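Local coordinates for protein 4-hydroxy-tetrahydrodipicolinate synthase (Aquifex aeolicus, PDB 2EHH) that probably catalyses the condensation of pyruvate with aspartate semialdehyde to 4-hydroxy-tetrahydrodipicolinate, a step of lysine biosynthesis, through a Schiff base, at residues 42-47 against 250-255; 203-208 against 241-246. All blocks are in the same frame, centred on the assembly; numbering follows the deposited sequence.

Contact 1: 42-47 against 250-255; sequences GTTGES and IPVKTA
E46 and K253 form a buried salt bridge between the loop that follows barrel strand 37-40 and the first turns of helix 250-258. K253 NZ lies 2.6 Å from E46 OE1 and meets that oxygen nearly end-on, in line with its C-O bond. The two side chains cross at about a right angle. K253 leaves the helix with CG anti to its backbone N (chi1 175°) and then bends at chi3 (-102°), which brings CE as well as the ammonium group up to the carboxylate, CE standing 3.3 Å from E46 OE1. A smaller apolar contact accompanies the ion pair: T44 CG2 touches V252 CG1 at 4.0 Å, again with the side chains crossing steeply.

In the next shell, K253 NZ also donates to the backbone oxygens of T11 and E265, while E46 OE2 accepts from R267 N, so the ammonium group has three acceptors and each carboxylate oxygen a donor. F13 packs against both side chains. T44 OG1 bonds to N248 OD1, just before the helix. The loop itself is shaped by a type I turn from T43 to E46, closed by E46 N to T43 O at 3.0 Å. Replacing K253 with a methionine would probably leave the buried E46 carboxylate without its counter-charge and the T11 and E265 carbonyls without this donor.

The turn carries residues predicted to act in catalysis. T43 OG1 makes a weak hydrogen bond to Y106 OH of a neighbouring subunit, consistent with a proton relay, and T44, a predicted pyruvate-binding residue, lies about 5 Å from K161, the likely Schiff-base lysine, between side chains. The ion pair thus ties this probable active-site turn to a helix beyond the barrel strands, and its burial probably strengthens the attraction between the two charges.

Contact 2: 203-208 against 241-246; sequences ISVANN and KVLFIE
V205 and A206, just beyond the C-terminal end of the last strand of the TIM barrel, pack against L243 and F244 in the turn at the end of helix 226-242. The contact between the segments is apolar. L243 CD2 rests on A206, 3.5 Å from its CA and 3.8 Å from its CB. The same methyl group approaches V205 CG1, the two side chains sliding past each other in opposite directions. The side chains of F244 and V205 approach each other from opposite directions: CZ of F244 lies 4.0 Å from CG2 of V205, and the methyl meets the ring obliquely. With V205 CG1 anti to the backbone N (chi1 165°), its two methyl groups are divided between L243 and F244. V205 also touches T44, a predicted pyruvate-binding residue, so this packing lies beside the probable active site.

Hydrogen bonds shape each segment separately. A type I turn from V242 to I245 presents L243 and F244, with I245 N bonded to V242 O. On the strand side, S204 OG accepts from N207 N at 2.8 Å in an ST motif, and D188 holds S204 OG and the backbone nitrogens of V205 and A206. V205 O receives two donors from N208, the backbone N at 3.0 Å and ND2 at 2.9 Å; the latter arrives in the carbonyl plane, on a lone pair, with a C=O...donor angle of 125°.

How the contacts relate
From the N terminus, the chain first passes through 42-47, after barrel strand 37-40, and runs round the rest of the barrel to 203-208 at the end of the eighth strand. Helices 211-223 and 226-242 then lead to 241-246, where contact 2 closes a short loop of 32 intervening residues. A few residues later 250-255 returns to 42-47, so contact 1 closes a loop of 202 residues with contact 2 nested inside it. Their centres are 9 Å apart and they touch: V252 CG2 packs on N208 CB at 3.5 Å. Helix 250-258 thereby joins the loop after strand 37-40 to the segment just after strand 201-204.

Contact 1: 42-47 against 250-255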
loop_
_atom_site.group_PDB
_atom_site.type_symbol
_atom_site.label_atom_id
_atom_site.label_comp_id
_atom_site.label_asym_id
_atom_site.label_seq_id
_atom_site.Cartn_x
_atom_site.Cartn_y
_atom_site.Cartn_z
ATOM N N GLY A 42 1.714 -27.644 -1.011
ATOM C CA GLY A 42 1.477 -26.283 -0.574
ATOM C C GLY A 42 1.892 -25.367 -1.713
ATOM O O GLY A 42 2.165 -25.834 -2.824
ATOM N N THR A 43 1.951 -24.067 -1.449
ATOM C CA THR A 43 2.348 -23.104 -2.472
ATOM C C THR A 43 3.745 -23.434 -2.983
ATOM O O THR A 43 4.016 -23.384 -4.186
ATOM C CB THR A 43 2.368 -21.675 -1.904
ATOM O OG1 THR A 43 1.112 -21.399 -1.279
ATOM C CG2 THR A 43 2.614 -20.663 -3.013
ATOM N N THR A 44 4.634 -23.764 -2.055
ATOM C CA THR A 44 6.004 -24.102 -2.403
ATOM C C THR A 44 6.039 -25.403 -3.195
ATOM O O THR A 44 6.962 -25.643 -3.969
ATOM C CB THR A 44 6.862 -24.219 -1.130
ATOM O OG1 THR A 44 6.763 -22.991 -0.396
ATOM C CG2 THR A 44 8.331 -24.479 -1.479
ATOM N N GLY A 45 5.015 -26.233 -3.005
ATOM C CA GLY A 45 4.929 -27.492 -3.723
ATOM C C GLY A 45 4.229 -27.340 -5.064
ATOM O O GLY A 45 3.871 -28.327 -5.695
ATOM N N GLU A 46 4.018 -26.098 -5.496
ATOM C CA GLU A 46 3.375 -25.820 -6.777
ATOM C C GLU A 46 1.970 -26.396 -6.934
ATOM O O GLU A 46 1.586 -26.818 -8.026
ATOM C CB GLU A 46 4.273 -26.303 -7.933
ATOM C CG GLU A 46 5.360 -25.295 -8.327
ATOM C CD GLU A 46 6.354 -25.832 -9.352
ATOM O OE1 GLU A 46 7.287 -26.564 -8.958
ATOM O OE2 GLU A 46 6.204 -25.522 -10.554
ATOM N N SER A 47 1.186 -26.384 -5.858
ATOM C CA SER A 47 -0.171 -26.915 -5.919
ATOM C C SER A 47 -1.043 -26.270 -7.002
ATOM O O SER A 47 -1.931 -26.923 -7.546
ATOM C CB SER A 47 -0.867 -26.791 -4.556
ATOM O OG SER A 47 -1.035 -25.440 -4.183
ATOM N N ILE A 250 10.453 -20.611 -7.113
ATOM C CA ILE A 250 11.447 -20.660 -8.179
ATOM C C ILE A 250 12.877 -20.803 -7.635
ATOM O O ILE A 250 13.629 -21.686 -8.070
ATOM C CB ILE A 250 11.321 -19.434 -9.112
ATOM C CG1 ILE A 250 9.983 -19.515 -9.860
ATOM C CG2 ILE A 250 12.482 -19.409 -10.104
ATOM C CD1 ILE A 250 9.657 -18.302 -10.713
ATOM N N PRO A 251 13.274 -19.954 -6.674
ATOM C CA PRO A 251 14.635 -20.079 -6.139
ATOM C C PRO A 251 14.897 -21.375 -5.362
ATOM O O PRO A 251 15.919 -22.028 -5.566
ATOM C CB PRO A 251 14.773 -18.845 -5.245
ATOM C CG PRO A 251 13.869 -17.846 -5.922
ATOM C CD PRO A 251 12.658 -18.691 -6.229
ATOM N N VAL A 252 13.979 -21.752 -4.476
ATOM C CA VAL A 252 14.187 -22.956 -3.682
ATOM C C VAL A 252 14.226 -24.238 -4.514
ATOM O O VAL A 252 15.023 -25.131 -4.232
ATOM C CB VAL A 252 13.123 -23.091 -2.555
ATOM C CG1 VAL A 252 11.760 -23.379 -3.141
ATOM C CG2 VAL A 252 13.547 -24.173 -1.575
ATOM N N LYS A 253 13.381 -24.342 -5.532
ATOM C CA LYS A 253 13.405 -25.536 -6.367
ATOM C C LYS A 253 14.724 -25.548 -7.136
ATOM O O LYS A 253 15.332 -26.603 -7.333
ATOM C CB LYS A 253 12.219 -25.563 -7.337
ATOM C CG LYS A 253 12.277 -26.732 -8.322
ATOM C CD LYS A 253 10.953 -26.962 -9.052
ATOM C CE LYS A 253 10.181 -28.140 -8.454
ATOM N NZ LYS A 253 9.009 -28.525 -9.299
ATOM N N THR A 254 15.175 -24.370 -7.558
ATOM C CA THR A 254 16.434 -24.265 -8.286
ATOM C C THR A 254 17.596 -24.683 -7.379
ATOM O O THR A 254 18.544 -25.336 -7.824
ATOM C CB THR A 254 16.681 -22.828 -8.789
ATOM O OG1 THR A 254 15.622 -22.436 -9.676
ATOM C CG2 THR A 254 18.011 -22.749 -9.534
ATOM N N ALA A 255 17.520 -24.306 -6.105
ATOM C CA ALA A 255 18.568 -24.656 -5.150
ATOM C C ALA A 255 18.622 -26.169 -4.952
ATOM O O ALA A 255 19.703 -26.760 -4.906
ATOM C CB ALA A 255 18.319 -23.963 -3.813
#

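Contact 2: 203-208 against 241-246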
loop_
_atom_site.group_PDB
_atom_site.type_symbol
_atom_site.label_atom_id
_atom_site.label_comp_id
_atom_site.label_asym_id
_atom_site.label_seq_id
_atom_site.Cartn_x
_atom_site.Cartn_y
_atom_site.Cartn_z
ATOM N N ILE A 203 6.654 -22.898 9.135
ATOM C CA ILE A 203 6.414 -23.755 7.982
ATOM C C ILE A 203 7.333 -23.019 7.019
ATOM O O ILE A 203 6.976 -21.989 6.443
ATOM C CB ILE A 203 4.942 -23.742 7.535
ATOM C CG1 ILE A 203 4.102 -24.502 8.573
ATOM C CG2 ILE A 203 4.806 -24.416 6.175
ATOM C CD1 ILE A 203 2.627 -24.632 8.237
ATOM N N SER A 204 8.545 -23.559 6.920
ATOM C CA SER A 204 9.663 -23.005 6.166
ATOM C C SER A 204 9.930 -23.410 4.720
ATOM O O SER A 204 9.564 -24.497 4.271
ATOM C CB SER A 204 10.936 -23.267 6.992
ATOM O OG SER A 204 12.127 -23.060 6.254
ATOM N N VAL A 205 10.586 -22.496 4.004
ATOM C CA VAL A 205 11.005 -22.707 2.627
ATOM C C VAL A 205 12.489 -23.075 2.701
ATOM O O VAL A 205 12.943 -24.017 2.050
ATOM C CB VAL A 205 10.843 -21.414 1.776
ATOM C CG1 VAL A 205 11.606 -21.542 0.467
ATOM C CG2 VAL A 205 9.367 -21.164 1.489
ATOM N N ALA A 206 13.236 -22.330 3.517
ATOM C CA ALA A 206 14.671 -22.549 3.688
ATOM C C ALA A 206 14.979 -23.964 4.169
ATOM O O ALA A 206 16.074 -24.479 3.947
ATOM C CB ALA A 206 15.245 -21.531 4.670
ATOM N N ASN A 207 14.002 -24.572 4.833
ATOM C CA ASN A 207 14.112 -25.932 5.351
ATOM C C ASN A 207 14.437 -26.945 4.258
ATOM O O ASN A 207 15.023 -27.992 4.525
ATOM C CB ASN A 207 12.794 -26.347 6.006
ATOM C CG ASN A 207 12.904 -26.445 7.491
ATOM O OD1 ASN A 207 14.008 -26.524 8.031
ATOM N ND2 ASN A 207 11.768 -26.459 8.173
ATOM N N ASN A 208 14.022 -26.637 3.036
ATOM C CA ASN A 208 14.253 -27.517 1.898
ATOM C C ASN A 208 15.730 -27.777 1.624
ATOM O O ASN A 208 16.085 -28.839 1.112
ATOM C CB ASN A 208 13.620 -26.922 0.636
ATOM C CG ASN A 208 12.135 -27.188 0.542
ATOM O OD1 ASN A 208 11.713 -28.290 0.188
ATOM N ND2 ASN A 208 11.327 -26.179 0.860
ATOM N N LYS A 241 17.100 -14.495 2.325
ATOM C CA LYS A 241 16.821 -13.478 1.318
ATOM C C LYS A 241 16.927 -13.980 -0.122
ATOM O O LYS A 241 16.032 -13.737 -0.930
ATOM C CB LYS A 241 17.744 -12.271 1.513
ATOM C CG LYS A 241 17.545 -11.551 2.844
ATOM C CD LYS A 241 16.071 -11.199 3.086
ATOM C CE LYS A 241 15.530 -10.225 2.043
ATOM N NZ LYS A 241 14.044 -10.076 2.138
ATOM N N VAL A 242 18.003 -14.690 -0.448
ATOM C CA VAL A 242 18.173 -15.176 -1.817
ATOM C C VAL A 242 17.073 -16.143 -2.275
ATOM O O VAL A 242 16.770 -16.219 -3.467
ATOM C CB VAL A 242 19.564 -15.841 -2.017
ATOM C CG1 VAL A 242 19.579 -17.239 -1.415
ATOM C CG2 VAL A 242 19.913 -15.880 -3.500
ATOM N N LEU A 243 16.467 -16.874 -1.341
ATOM C CA LEU A 243 15.403 -17.811 -1.706
ATOM C C LEU A 243 14.159 -17.089 -2.204
ATOM O O LEU A 243 13.219 -17.718 -2.688
ATOM C CB LEU A 243 15.047 -18.707 -0.519
ATOM C CG LEU A 243 15.849 -20.012 -0.413
ATOM C CD1 LEU A 243 17.316 -19.759 -0.677
ATOM C CD2 LEU A 243 15.651 -20.617 0.962
ATOM N N PHE A 244 14.157 -15.765 -2.090
ATOM C CA PHE A 244 13.028 -14.967 -2.550
ATOM C C PHE A 244 13.433 -13.898 -3.561
ATOM O O PHE A 244 12.706 -12.926 -3.767
ATOM C CB PHE A 244 12.325 -14.331 -1.349
ATOM C CG PHE A 244 11.630 -15.331 -0.480
ATOM C CD1 PHE A 244 10.309 -15.689 -0.731
ATOM C CD2 PHE A 244 12.320 -15.978 0.540
ATOM C CE1 PHE A 244 9.688 -16.680 0.021
ATOM C CE2 PHE A 244 11.706 -16.972 1.296
ATOM C CZ PHE A 244 10.390 -17.325 1.036
ATOM N N ILE A 245 14.587 -14.087 -4.198
ATOM C CA ILE A 245 15.071 -13.137 -5.197
ATOM C C ILE A 245 14.095 -13.152 -6.374
ATOM O O ILE A 245 14.007 -12.202 -7.148
ATOM C CB ILE A 245 16.501 -13.500 -5.652
ATOM C CG1 ILE A 245 17.058 -12.397 -6.552
ATOM C CG2 ILE A 245 16.504 -14.849 -6.354
ATOM C CD1 ILE A 245 18.558 -12.508 -6.780
ATOM N N GLU A 246 13.366 -14.256 -6.490
ATOM C CA GLU A 246 12.331 -14.425 -7.499
ATOM C C GLU A 246 11.204 -15.145 -6.769
ATOM O O GLU A 246 11.437 -15.770 -5.738
ATOM C CB GLU A 246 12.834 -15.252 -8.692
ATOM C CG GLU A 246 13.543 -14.407 -9.758
ATOM C CD GLU A 246 13.880 -15.190 -11.019
ATOM O OE1 GLU A 246 13.056 -16.037 -11.430
ATOM O OE2 GLU A 246 14.957 -14.945 -11.609
#